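PDB 2WAN: pullulanase from Bacillus acidopullulyticus, which probably hydrolyses the alpha-1,6-glucosidic linkages of pullulan and related branched starch polysaccharides. Local coordinates for residues A[126-131]-A[270-275]; A[142-147]-A[288-293]; A[151-156]-A[276-281]; A[195-200]-A[264-269]. One frame throughout, in Å; residues are numbered along the deposited sequence.

Contact 1: residues A[126-131]-A[270-275]; sequences LAKLSM and QTNLVQ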
loop_
_atom_site.group_PDB
_atom_site.type_symbol
_atom_site.label_atom_id
_atom_site.label_comp_id
_atom_site.label_asym_id
_atom_site.label_seq_id
_atom_site.Cartn_x
_atom_site.Cartn_y
_atom_site.Cartn_z
ATOM N N LEU A 126 -26.079 -6.436 12.631
ATOM C CA LEU A 126 -25.245 -5.807 13.652
ATOM C C LEU A 126 -25.786 -4.415 13.931
ATOM O O LEU A 126 -25.716 -3.534 13.077
ATOM C CB LEU A 126 -23.776 -5.739 13.192
ATOM C CG LEU A 126 -22.795 -5.053 14.157
ATOM C CD1 LEU A 126 -22.389 -6.024 15.261
ATOM C CD2 LEU A 126 -21.551 -4.551 13.431
ATOM N N ALA A 127 -26.331 -4.213 15.130
ATOM C CA ALA A 127 -27.012 -2.960 15.456
ATOM C C ALA A 127 -26.394 -2.212 16.631
ATOM O O ALA A 127 -26.126 -2.802 17.678
ATOM C CB ALA A 127 -28.502 -3.215 15.715
ATOM N N LYS A 128 -26.197 -0.910 16.440
ATOM C CA LYS A 128 -25.650 -0.023 17.464
ATOM C C LYS A 128 -26.754 0.802 18.121
ATOM O O LYS A 128 -27.594 1.395 17.436
ATOM C CB LYS A 128 -24.587 0.904 16.859
ATOM C CG LYS A 128 -23.913 1.859 17.851
ATOM C CD LYS A 128 -22.834 1.150 18.663
ATOM C CE LYS A 128 -22.485 1.930 19.926
ATOM N NZ LYS A 128 -22.186 3.369 19.677
ATOM N N LEU A 129 -26.731 0.864 19.453
ATOM C CA LEU A 129 -27.734 1.623 20.204
ATOM C C LEU A 129 -27.124 2.879 20.820
ATOM O O LEU A 129 -25.961 2.876 21.230
ATOM C CB LEU A 129 -28.347 0.744 21.297
ATOM C CG LEU A 129 -28.629 -0.726 20.958
ATOM C CD1 LEU A 129 -28.768 -1.554 22.220
ATOM C CD2 LEU A 129 -29.864 -0.875 20.068
ATOM N N SER A 130 -27.916 3.947 20.890
ATOM C CA SER A 130 -27.462 5.222 21.451
ATOM C C SER A 130 -27.235 5.179 22.970
ATOM O O SER A 130 -26.627 6.093 23.538
ATOM C CB SER A 130 -28.440 6.341 21.095
ATOM O OG SER A 130 -29.746 6.032 21.548
ATOM N N MET A 131 -27.740 4.128 23.614
ATOM C CA MET A 131 -27.463 3.851 25.030
ATOM C C MET A 131 -27.592 2.351 25.306
ATOM O O MET A 131 -28.339 1.658 24.612
ATOM C CB MET A 131 -28.362 4.683 25.959
ATOM C CG MET A 131 -29.856 4.593 25.683
ATOM S SD MET A 131 -30.834 5.560 26.867
ATOM C CE MET A 131 -30.448 7.246 26.383
ATOM N N GLN A 270 -25.026 -6.714 29.409
ATOM C CA GLN A 270 -25.294 -5.308 29.117
ATOM C C GLN A 270 -24.444 -4.890 27.918
ATOM O O GLN A 270 -23.253 -5.223 27.846
ATOM C CB GLN A 270 -25.003 -4.424 30.335
ATOM C CG GLN A 270 -25.818 -4.813 31.574
ATOM C CD GLN A 270 -25.382 -4.075 32.828
ATOM O OE1 GLN A 270 -25.384 -2.844 32.875
ATOM N NE2 GLN A 270 -25.013 -4.832 33.860
ATOM N N THR A 271 -25.059 -4.175 26.977
ATOM C CA THR A 271 -24.397 -3.851 25.702
ATOM C C THR A 271 -25.096 -2.739 24.918
ATOM O O THR A 271 -26.311 -2.544 25.043
ATOM C CB THR A 271 -24.236 -5.121 24.805
ATOM O OG1 THR A 271 -23.452 -4.807 23.643
ATOM C CG2 THR A 271 -25.598 -5.692 24.372
ATOM N N ASN A 272 -24.317 -2.009 24.116
ATOM C CA ASN A 272 -24.861 -1.010 23.203
ATOM C C ASN A 272 -24.630 -1.426 21.746
ATOM O O ASN A 272 -24.791 -0.623 20.825
ATOM C CB ASN A 272 -24.269 0.379 23.483
ATOM C CG ASN A 272 -22.767 0.455 23.216
ATOM O OD1 ASN A 272 -22.118 -0.546 22.915
ATOM N ND2 ASN A 272 -22.215 1.653 23.335
ATOM N N LEU A 273 -24.242 -2.685 21.567
ATOM C CA LEU A 273 -23.913 -3.247 20.252
ATOM C C LEU A 273 -24.347 -4.697 20.201
ATOM O O LEU A 273 -23.755 -5.566 20.855
ATOM C CB LEU A 273 -22.409 -3.129 19.976
ATOM C CG LEU A 273 -21.905 -3.472 18.568
ATOM C CD1 LEU A 273 -22.513 -2.532 17.531
ATOM C CD2 LEU A 273 -20.383 -3.382 18.560
ATOM N N VAL A 274 -25.375 -4.958 19.394
ATOM C CA VAL A 274 -26.049 -6.244 19.394
ATOM C C VAL A 274 -25.926 -6.963 18.055
ATOM O O VAL A 274 -26.029 -6.343 16.993
ATOM C CB VAL A 274 -27.563 -6.075 19.737
ATOM C CG1 VAL A 274 -28.239 -7.430 19.886
ATOM C CG2 VAL A 274 -27.740 -5.251 21.006
ATOM N N GLN A 275 -25.706 -8.271 18.121
ATOM C CA GLN A 275 -25.754 -9.137 16.954
ATOM C C GLN A 275 -27.071 -9.917 16.945
ATOM O O GLN A 275 -27.323 -10.727 17.842
ATOM C CB GLN A 275 -24.573 -10.105 16.950
ATOM C CG GLN A 275 -24.569 -11.054 15.761
ATOM C CD GLN A 275 -23.482 -12.107 15.838
ATOM O OE1 GLN A 275 -23.690 -13.252 15.446
ATOM N NE2 GLN A 275 -22.313 -11.725 16.338
HETATM O O HOH W 1 -20.242 3.920 22.091
HETATM O O HOH W 2 -23.817 3.838 22.681
#
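K128 lays its aliphatic chain alongside N272, the two side chains pointing the same way, with K128 CE 3.4 Å from N272 ND2. The lysine starts out extended, CG opposite the backbone N (chi1 -178°), then bends at chi2 and chi4. A lysine suits the place because its methylenes pack on N272 O and L273 CD1, the latter 3.9 Å from K128 CD, while NZ continues to OD1 of N579 and to a water that N272 ND2 reaches weakly. A second water takes a bond from N272 ND2 and gives one to L129 O. Underneath is an antiparallel pairing of strands 124-129 and 273-278 in a seven-stranded sheet; strands 152-160 and 273-278 are also neighbours there, although the X25 domain lies between them in sequence. A127 and V274 form the hydrogen-bonded pair, A127 N to V274 O at 2.8 Å and V274 N to A127 O at 2.9 Å, both nearly straight. Past it, L129 N bonds to N272 O at 2.8 Å, just where the chain corners at N272. On the buried side of V274, the side chains of L129 and V274 cross at a slant, CD1 to CG2 4.0 Å, and F142 touches both.

Contact 2: residues A[142-147]-A[288-293]; sequences FTVIDK and LDVAAD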
loop_
_atom_site.group_PDB
_atom_site.type_symbol
_atom_site.label_atom_id
_atom_site.label_comp_id
_atom_site.label_asym_id
_atom_site.label_seq_id
_atom_site.Cartn_x
_atom_site.Cartn_y
_atom_site.Cartn_z
ATOM N N PHE A 142 -36.382 -6.996 20.186
ATOM C CA PHE A 142 -35.985 -6.533 18.848
ATOM C C PHE A 142 -36.947 -7.001 17.768
ATOM O O PHE A 142 -37.386 -8.150 17.783
ATOM C CB PHE A 142 -34.570 -6.999 18.501
ATOM C CG PHE A 142 -33.490 -6.157 19.105
ATOM C CD1 PHE A 142 -33.033 -5.023 18.449
ATOM C CD2 PHE A 142 -32.920 -6.505 20.327
ATOM C CE1 PHE A 142 -32.023 -4.238 18.998
ATOM C CE2 PHE A 142 -31.907 -5.726 20.885
ATOM C CZ PHE A 142 -31.461 -4.588 20.223
ATOM N N THR A 143 -37.256 -6.099 16.834
ATOM C CA THR A 143 -38.075 -6.421 15.656
ATOM C C THR A 143 -37.401 -5.982 14.353
ATOM O O THR A 143 -36.668 -4.986 14.326
ATOM C CB THR A 143 -39.481 -5.772 15.715
ATOM O OG1 THR A 143 -39.356 -4.358 15.915
ATOM C CG2 THR A 143 -40.319 -6.376 16.844
ATOM N N VAL A 144 -37.660 -6.736 13.287
ATOM C CA VAL A 144 -37.197 -6.392 11.939
ATOM C C VAL A 144 -38.378 -6.487 10.971
ATOM O O VAL A 144 -39.120 -7.478 10.981
ATOM C CB VAL A 144 -36.025 -7.316 11.473
ATOM C CG1 VAL A 144 -35.724 -7.134 9.984
ATOM C CG2 VAL A 144 -34.765 -7.049 12.292
ATOM N N ILE A 145 -38.557 -5.448 10.158
ATOM C CA ILE A 145 -39.595 -5.432 9.134
ATOM C C ILE A 145 -39.013 -5.080 7.756
ATOM O O ILE A 145 -38.155 -4.201 7.634
ATOM C CB ILE A 145 -40.663 -4.573 9.463
ATOM C CG1 ILE A 145 -41.816 -4.787 8.513
ATOM C CG2 ILE A 145 -40.234 -3.162 9.424
ATOM C CD1 ILE A 145 -42.963 -4.145 8.917
ATOM N N ASP A 146 -39.464 -5.794 6.731
ATOM C CA ASP A 146 -39.223 -5.383 5.352
ATOM C C ASP A 146 -40.305 -4.379 4.953
ATOM O O ASP A 146 -41.435 -4.768 4.643
ATOM C CB ASP A 146 -39.239 -6.610 4.434
ATOM C CG ASP A 146 -39.059 -6.259 2.959
ATOM O OD1 ASP A 146 -39.177 -5.074 2.575
ATOM O OD2 ASP A 146 -38.804 -7.193 2.178
ATOM N N LYS A 147 -39.959 -3.094 4.964
ATOM C CA LYS A 147 -40.915 -2.018 4.680
ATOM C C LYS A 147 -41.415 -1.970 3.231
ATOM O O LYS A 147 -42.414 -1.303 2.937
ATOM C CB LYS A 147 -40.349 -0.655 5.088
ATOM C CG LYS A 147 -40.275 -0.434 6.599
ATOM C CD LYS A 147 -40.430 1.037 6.973
ATOM C CE LYS A 147 -39.193 1.857 6.621
ATOM N NZ LYS A 147 -39.349 3.307 6.939
ATOM N N LEU A 288 -35.275 -2.272 4.581
ATOM C CA LEU A 288 -35.298 -3.075 5.803
ATOM C C LEU A 288 -35.055 -2.180 7.009
ATOM O O LEU A 288 -34.208 -1.282 6.966
ATOM C CB LEU A 288 -34.261 -4.209 5.733
ATOM C CG LEU A 288 -34.121 -5.015 4.427
ATOM C CD1 LEU A 288 -32.870 -5.876 4.441
ATOM C CD2 LEU A 288 -35.363 -5.873 4.130
ATOM N N ASP A 289 -35.817 -2.416 8.077
ATOM C CA ASP A 289 -35.738 -1.605 9.293
ATOM C C ASP A 289 -35.620 -2.478 10.532
ATOM O O ASP A 289 -36.157 -3.585 10.574
ATOM C CB ASP A 289 -36.968 -0.704 9.431
ATOM C CG ASP A 289 -36.725 0.704 8.931
ATOM O OD1 ASP A 289 -37.298 1.646 9.520
ATOM O OD2 ASP A 289 -35.967 0.879 7.955
ATOM N N VAL A 290 -34.909 -1.971 11.533
ATOM C CA VAL A 290 -34.787 -2.656 12.814
ATOM C C VAL A 290 -35.171 -1.698 13.936
ATOM O O VAL A 290 -34.918 -0.498 13.854
ATOM C CB VAL A 290 -33.358 -3.256 13.034
ATOM C CG1 VAL A 290 -32.306 -2.163 13.064
ATOM C CG2 VAL A 290 -33.305 -4.112 14.310
ATOM N N ALA A 291 -35.824 -2.237 14.962
ATOM C CA ALA A 291 -36.188 -1.469 16.143
ATOM C C ALA A 291 -36.103 -2.360 17.374
ATOM O O ALA A 291 -36.041 -3.589 17.262
ATOM C CB ALA A 291 -37.604 -0.896 15.995
ATOM N N ALA A 292 -36.081 -1.720 18.541
ATOM C CA ALA A 292 -36.256 -2.393 19.829
ATOM C C ALA A 292 -37.126 -1.517 20.729
ATOM O O ALA A 292 -37.253 -0.309 20.493
ATOM C CB ALA A 292 -34.909 -2.676 20.483
ATOM N N ASP A 293 -37.721 -2.130 21.752
ATOM C CA ASP A 293 -38.578 -1.411 22.706
ATOM C C ASP A 293 -37.859 -0.229 23.351
ATOM O O ASP A 293 -36.801 -0.395 23.965
ATOM C CB ASP A 293 -39.103 -2.370 23.783
ATOM C CG ASP A 293 -40.218 -3.275 23.270
ATOM O OD1 ASP A 293 -41.049 -2.805 22.463
ATOM O OD2 ASP A 293 -40.268 -4.455 23.679
#
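The ring of F142 carries the methyl of A292 on one face: A292 CB stands 3.7 Å from the ring centroid and 18° off its normal, displaced toward the rim, a CH-pi contact. At the ring's edge, near its plane, sits V290 CG2. The small methyl of A292 lets the ring lie close against the neighbouring strand. These residues belong to strands 142-146 and 288-292, antiparallel neighbours in a seven-stranded sheet whose first and last strands also pair. On the sheet face that bears F142 and A292, V144 CG2 meets V290 CG2 at 3.9 Å, the two valines crossing at a slant; beta-branching suits the extended backbone, and the methyls give apolar surface to the interior. L276 of strand 273-278 also touches F142, and I300 of strand 295-302 packs against V144, V290 and L288, so this face looks inward. D146 closes that row beside L288 CD2, yet its carboxylate is turned back to its own chain, where OD1 accepts from T148 N. The backbones are joined at T143 and A291, with T143 N to A291 O at 2.8 Å, and again at I145 and D289, with D289 N to I145 O at 3.0 Å. The other face is more open: A291 CB lies near T143 OG1, and D289 CB near I145 CG2. Past the strand end, K147 bends at chi3 to bring its terminal carbon over the carboxylate of D289, with CE 3.5 Å from OD1 and NZ in a long salt bridge to that oxygen, 3.7 Å away.

Contact 3: residues A[151-156]-A[276-281]; sequences EKIPVT and LTLASA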
loop_
_atom_site.group_PDB
_atom_site.type_symbol
_atom_site.label_atom_id
_atom_site.label_comp_id
_atom_site.label_asym_id
_atom_site.label_seq_id
_atom_site.Cartn_x
_atom_site.Cartn_y
_atom_site.Cartn_z
ATOM N N GLU A 151 -43.685 -7.241 5.242
ATOM C CA GLU A 151 -43.402 -8.498 5.937
ATOM C C GLU A 151 -42.530 -8.315 7.180
ATOM O O GLU A 151 -41.465 -7.692 7.123
ATOM C CB GLU A 151 -42.736 -9.495 4.982
ATOM C CG GLU A 151 -42.350 -10.838 5.617
ATOM C CD GLU A 151 -41.447 -11.689 4.730
ATOM O OE1 GLU A 151 -41.093 -11.239 3.618
ATOM O OE2 GLU A 151 -41.082 -12.813 5.146
ATOM N N LYS A 152 -42.996 -8.866 8.298
ATOM C CA LYS A 152 -42.215 -8.924 9.523
ATOM C C LYS A 152 -41.297 -10.142 9.487
ATOM O O LYS A 152 -41.700 -11.226 9.060
ATOM C CB LYS A 152 -43.134 -8.989 10.745
ATOM C CG LYS A 152 -43.898 -7.702 11.030
ATOM C CD LYS A 152 -44.840 -7.887 12.217
ATOM C CE LYS A 152 -45.469 -6.571 12.661
ATOM N NZ LYS A 152 -46.592 -6.144 11.781
ATOM N N ILE A 153 -40.049 -9.950 9.909
ATOM C CA ILE A 153 -39.098 -11.052 10.018
ATOM C C ILE A 153 -38.752 -11.228 11.493
ATOM O O ILE A 153 -38.242 -10.296 12.125
ATOM C CB ILE A 153 -37.811 -10.809 9.181
ATOM C CG1 ILE A 153 -38.173 -10.590 7.704
ATOM C CG2 ILE A 153 -36.843 -11.990 9.338
ATOM C CD1 ILE A 153 -37.030 -10.070 6.829
ATOM N N PRO A 154 -39.049 -12.414 12.055
ATOM C CA PRO A 154 -38.767 -12.621 13.478
ATOM C C PRO A 154 -37.269 -12.619 13.805
ATOM O O PRO A 154 -36.474 -13.232 13.087
ATOM C CB PRO A 154 -39.377 -13.999 13.760
ATOM C CG PRO A 154 -40.421 -14.179 12.689
ATOM C CD PRO A 154 -39.812 -13.537 11.478
ATOM N N VAL A 155 -36.911 -11.904 14.871
ATOM C CA VAL A 155 -35.580 -11.975 15.464
ATOM C C VAL A 155 -35.555 -13.187 16.395
ATOM O O VAL A 155 -36.328 -13.253 17.359
ATOM C CB VAL A 155 -35.237 -10.684 16.245
ATOM C CG1 VAL A 155 -33.885 -10.811 16.945
ATOM C CG2 VAL A 155 -35.260 -9.464 15.318
ATOM N N THR A 156 -34.679 -14.145 16.097
ATOM C CA THR A 156 -34.627 -15.418 16.826
ATOM C C THR A 156 -33.613 -15.444 17.978
ATOM O O THR A 156 -33.669 -16.327 18.845
ATOM C CB THR A 156 -34.339 -16.608 15.882
ATOM O OG1 THR A 156 -33.032 -16.472 15.304
ATOM C CG2 THR A 156 -35.388 -16.684 14.774
ATOM N N LEU A 276 -27.892 -9.668 15.923
ATOM C CA LEU A 276 -29.222 -10.278 15.793
ATOM C C LEU A 276 -29.256 -11.391 14.757
ATOM O O LEU A 276 -28.707 -11.252 13.660
ATOM C CB LEU A 276 -30.270 -9.207 15.435
ATOM C CG LEU A 276 -30.354 -7.986 16.353
ATOM C CD1 LEU A 276 -31.198 -6.864 15.750
ATOM C CD2 LEU A 276 -30.892 -8.379 17.729
ATOM N N THR A 277 -29.894 -12.501 15.111
ATOM C CA THR A 277 -30.119 -13.586 14.163
ATOM C C THR A 277 -31.566 -13.516 13.703
ATOM O O THR A 277 -32.475 -13.335 14.519
ATOM C CB THR A 277 -29.795 -14.967 14.766
ATOM O OG1 THR A 277 -28.431 -14.984 15.194
ATOM C CG2 THR A 277 -29.999 -16.085 13.740
ATOM N N LEU A 278 -31.766 -13.636 12.391
ATOM C CA LEU A 278 -33.098 -13.548 11.788
ATOM C C LEU A 278 -33.614 -14.921 11.366
ATOM O O LEU A 278 -32.823 -15.825 11.073
ATOM C CB LEU A 278 -33.081 -12.587 10.593
ATOM C CG LEU A 278 -32.588 -11.156 10.831
ATOM C CD1 LEU A 278 -32.738 -10.343 9.544
ATOM C CD2 LEU A 278 -33.292 -10.449 11.998
ATOM N N ALA A 279 -34.940 -15.077 11.350
ATOM C CA ALA A 279 -35.567 -16.348 10.957
ATOM C C ALA A 279 -35.416 -16.632 9.464
ATOM O O ALA A 279 -35.257 -17.782 9.061
ATOM C CB ALA A 279 -37.048 -16.380 11.364
ATOM N N SER A 280 -35.446 -15.570 8.658
ATOM C CA SER A 280 -35.264 -15.687 7.211
ATOM C C SER A 280 -34.305 -14.611 6.700
ATOM O O SER A 280 -34.121 -13.573 7.349
ATOM C CB SER A 280 -36.612 -15.574 6.488
ATOM O OG SER A 280 -37.204 -14.308 6.733
ATOM N N ALA A 281 -33.721 -14.872 5.533
ATOM C CA ALA A 281 -32.787 -13.946 4.875
ATOM C C ALA A 281 -33.513 -12.827 4.118
ATOM O O ALA A 281 -34.240 -13.103 3.157
ATOM C CB ALA A 281 -31.881 -14.718 3.934
#
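V155 forks toward two leucines, CG1 meeting L276 CD2 at 3.9 Å and CG2 meeting L278 CD2 at 4.0 Å, each pair of side chains crossing at a slant. The pairing is antiparallel and short: V155 stands opposite L278 at the meeting of strands 152-160 and 273-278, neighbours in the seven-stranded sheet, where both residues turn inward against V144 of strand 142-146. The first torsion of V155, 176°, places CG1 opposite the backbone N and leaves CG2 on the N side. A residue branched at CB suits the spot because its methyls can diverge to the two leucines. I153 continues the buried row, its CG2 lying 4.0 Å from L278 CB, and leans over S280 OG.

On the exposed side T156 slants across T277, and its CG2 reaches A279 CB at 3.8 Å. P154 CD also lies near the same methyl, 4.0 Å from A279 CB. P154 has no N-H to give, but its carbonyl accepts from A279 N at 3.0 Å; the N lies almost in line with the C=O, though the N-H itself is bent, 149°. T277 O takes two bonds from one residue: a firm one from T156 N at 2.8 Å, and a weak one from T156 OG1 at 3.3 Å.

Contact 4: residues A[195-200]-A[264-269]; sequences NPNLYQ and TSSAGV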
loop_
_atom_site.group_PDB
_atom_site.type_symbol
_atom_site.label_atom_id
_atom_site.label_comp_id
_atom_site.label_asym_id
_atom_site.label_seq_id
_atom_site.Cartn_x
_atom_site.Cartn_y
_atom_site.Cartn_z
ATOM N N ASN A 195 -20.260 -20.440 23.354
ATOM C CA ASN A 195 -21.350 -19.657 22.785
ATOM C C ASN A 195 -21.140 -18.198 23.204
ATOM O O ASN A 195 -20.176 -17.912 23.933
ATOM C CB ASN A 195 -22.726 -20.240 23.166
ATOM C CG ASN A 195 -23.052 -20.095 24.642
ATOM O OD1 ASN A 195 -23.207 -18.981 25.153
ATOM N ND2 ASN A 195 -23.199 -21.227 25.327
ATOM N N PRO A 196 -21.999 -17.267 22.737
ATOM C CA PRO A 196 -21.781 -15.859 23.068
ATOM C C PRO A 196 -21.753 -15.533 24.568
ATOM O O PRO A 196 -21.248 -14.475 24.949
ATOM C CB PRO A 196 -22.958 -15.158 22.390
ATOM C CG PRO A 196 -23.284 -16.027 21.246
ATOM C CD PRO A 196 -23.084 -17.421 21.747
ATOM N N ASN A 197 -22.282 -16.431 25.400
ATOM C CA ASN A 197 -22.267 -16.246 26.859
ATOM C C ASN A 197 -21.564 -17.374 27.620
ATOM O O ASN A 197 -21.863 -17.628 28.790
ATOM C CB ASN A 197 -23.692 -16.036 27.398
ATOM C CG ASN A 197 -23.709 -15.363 28.767
ATOM O OD1 ASN A 197 -22.888 -14.491 29.055
ATOM N ND2 ASN A 197 -24.654 -15.764 29.612
ATOM N N LEU A 198 -20.621 -18.042 26.956
ATOM C CA LEU A 198 -19.866 -19.128 27.580
ATOM C C LEU A 198 -18.457 -19.241 26.998
ATOM O O LEU A 198 -18.276 -19.604 25.838
ATOM C CB LEU A 198 -20.622 -20.460 27.457
ATOM C CG LEU A 198 -19.965 -21.739 27.987
ATOM C CD1 LEU A 198 -19.810 -21.703 29.497
ATOM C CD2 LEU A 198 -20.753 -22.982 27.580
ATOM N N TYR A 199 -17.465 -18.929 27.825
ATOM C CA TYR A 199 -16.064 -19.008 27.424
ATOM C C TYR A 199 -15.341 -20.032 28.278
ATOM O O TYR A 199 -15.474 -20.035 29.509
ATOM C CB TYR A 199 -15.403 -17.630 27.530
ATOM C CG TYR A 199 -15.749 -16.718 26.379
ATOM C CD1 TYR A 199 -14.823 -16.463 25.362
ATOM C CD2 TYR A 199 -17.006 -16.119 26.296
ATOM C CE1 TYR A 199 -15.153 -15.622 24.288
ATOM C CE2 TYR A 199 -17.347 -15.284 25.235
ATOM C CZ TYR A 199 -16.420 -15.043 24.233
ATOM O OH TYR A 199 -16.771 -14.208 23.195
ATOM N N GLN A 200 -14.594 -20.918 27.622
ATOM C CA GLN A 200 -13.938 -22.014 28.314
ATOM C C GLN A 200 -12.528 -22.279 27.809
ATOM O O GLN A 200 -12.182 -21.950 26.668
ATOM C CB GLN A 200 -14.781 -23.294 28.220
ATOM C CG GLN A 200 -16.154 -23.171 28.854
ATOM C CD GLN A 200 -16.881 -24.494 28.971
ATOM O OE1 GLN A 200 -17.372 -24.852 30.044
ATOM N NE2 GLN A 200 -16.955 -25.228 27.869
ATOM N N THR A 264 -27.242 -21.064 27.976
ATOM C CA THR A 264 -27.219 -20.904 26.522
ATOM C C THR A 264 -28.115 -19.724 26.148
ATOM O O THR A 264 -28.785 -19.733 25.111
ATOM C CB THR A 264 -27.718 -22.175 25.787
ATOM O OG1 THR A 264 -28.892 -22.680 26.438
ATOM C CG2 THR A 264 -26.652 -23.258 25.769
ATOM N N SER A 265 -28.138 -18.724 27.022
ATOM C CA SER A 265 -28.830 -17.468 26.771
ATOM C C SER A 265 -27.903 -16.310 27.137
ATOM O O SER A 265 -27.090 -16.431 28.058
ATOM C CB SER A 265 -30.111 -17.390 27.600
ATOM O OG SER A 265 -30.714 -16.114 27.489
ATOM N N SER A 266 -28.033 -15.195 26.416
ATOM C CA SER A 266 -27.275 -13.975 26.716
ATOM C C SER A 266 -28.027 -12.990 27.612
ATOM O O SER A 266 -27.558 -11.872 27.866
ATOM C CB SER A 266 -26.763 -13.302 25.433
ATOM O OG SER A 266 -25.633 -14.007 24.953
ATOM N N ALA A 267 -29.184 -13.422 28.120
ATOM C CA ALA A 267 -29.929 -12.637 29.097
ATOM C C ALA A 267 -29.010 -12.193 30.242
ATOM O O ALA A 267 -28.245 -12.997 30.774
ATOM C CB ALA A 267 -31.107 -13.441 29.630
ATOM N N GLY A 268 -29.078 -10.914 30.603
ATOM C CA GLY A 268 -28.195 -10.359 31.629
ATOM C C GLY A 268 -27.058 -9.495 31.101
ATOM O O GLY A 268 -26.714 -8.482 31.711
ATOM N N VAL A 269 -26.480 -9.886 29.963
ATOM C CA VAL A 269 -25.396 -9.115 29.326
ATOM C C VAL A 269 -25.848 -7.685 29.026
ATOM O O VAL A 269 -26.929 -7.467 28.477
ATOM C CB VAL A 269 -24.881 -9.806 28.017
ATOM C CG1 VAL A 269 -23.748 -9.005 27.373
ATOM C CG2 VAL A 269 -24.418 -11.237 28.294
#
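N197 reaches into the tight side of the contact, where its amide ND2 gives a hydrogen bond to S265 O at 3.0 Å. The residue sits in the type I beta turn N195-L198 that joins strands 192-195 and 198-205 of the X25 domain, and it meets the loop between strands 250-253 and 270-271. The bond lies in the carbonyl plane of S265 but 32° out of the amide plane of N197, and it is bent, 132° at the hydrogen. ND2 also bonds to S247 OG, so two partners fix the amide's rotation. A torsion of -160° at chi1 carries the group away from its backbone N toward the loop, and OD1 comes 3.7 Å from V269 CG2 as the two side chains slide past one another in opposite directions. S266 OG is nestled against N197 CB at 3.7 Å.

The loop is braced by an ST turn, S265 OG accepting from A267 N, and a type II turn, S266-V269, where a CB on G268 would run into A267 O, hence glycine. The other end is looser. N195 OD1 acts within its own turn, accepting from N197 N (2.7 Å), an Asx turn; its ND2, weakly bonded to P263 O, is merely brushed by CG2 of exposed T264 at 4.0 Å.

How the contacts relate
Contacts 1, 2 and 3 lie in one seven-stranded sheet. Contacts 1 and 3 share strand 273-278, while strands 142-146 and 152-160 of contacts 2 and 3 are neighbours, with the two contacts' centres about 9 Å apart. Contacts 1 and 2 have centres about 14 Å apart and are in touch through F142. Along the chain the segments of contact 1 alternate with those of 2 and 3, whereas contact 3 is nested within contact 2. Contact 4 is nested within all three, its centre about 16 Å from that of contact 1. Residues from before 160 and after 270 together complete the sheet, consistent with the X25 region being an insertion.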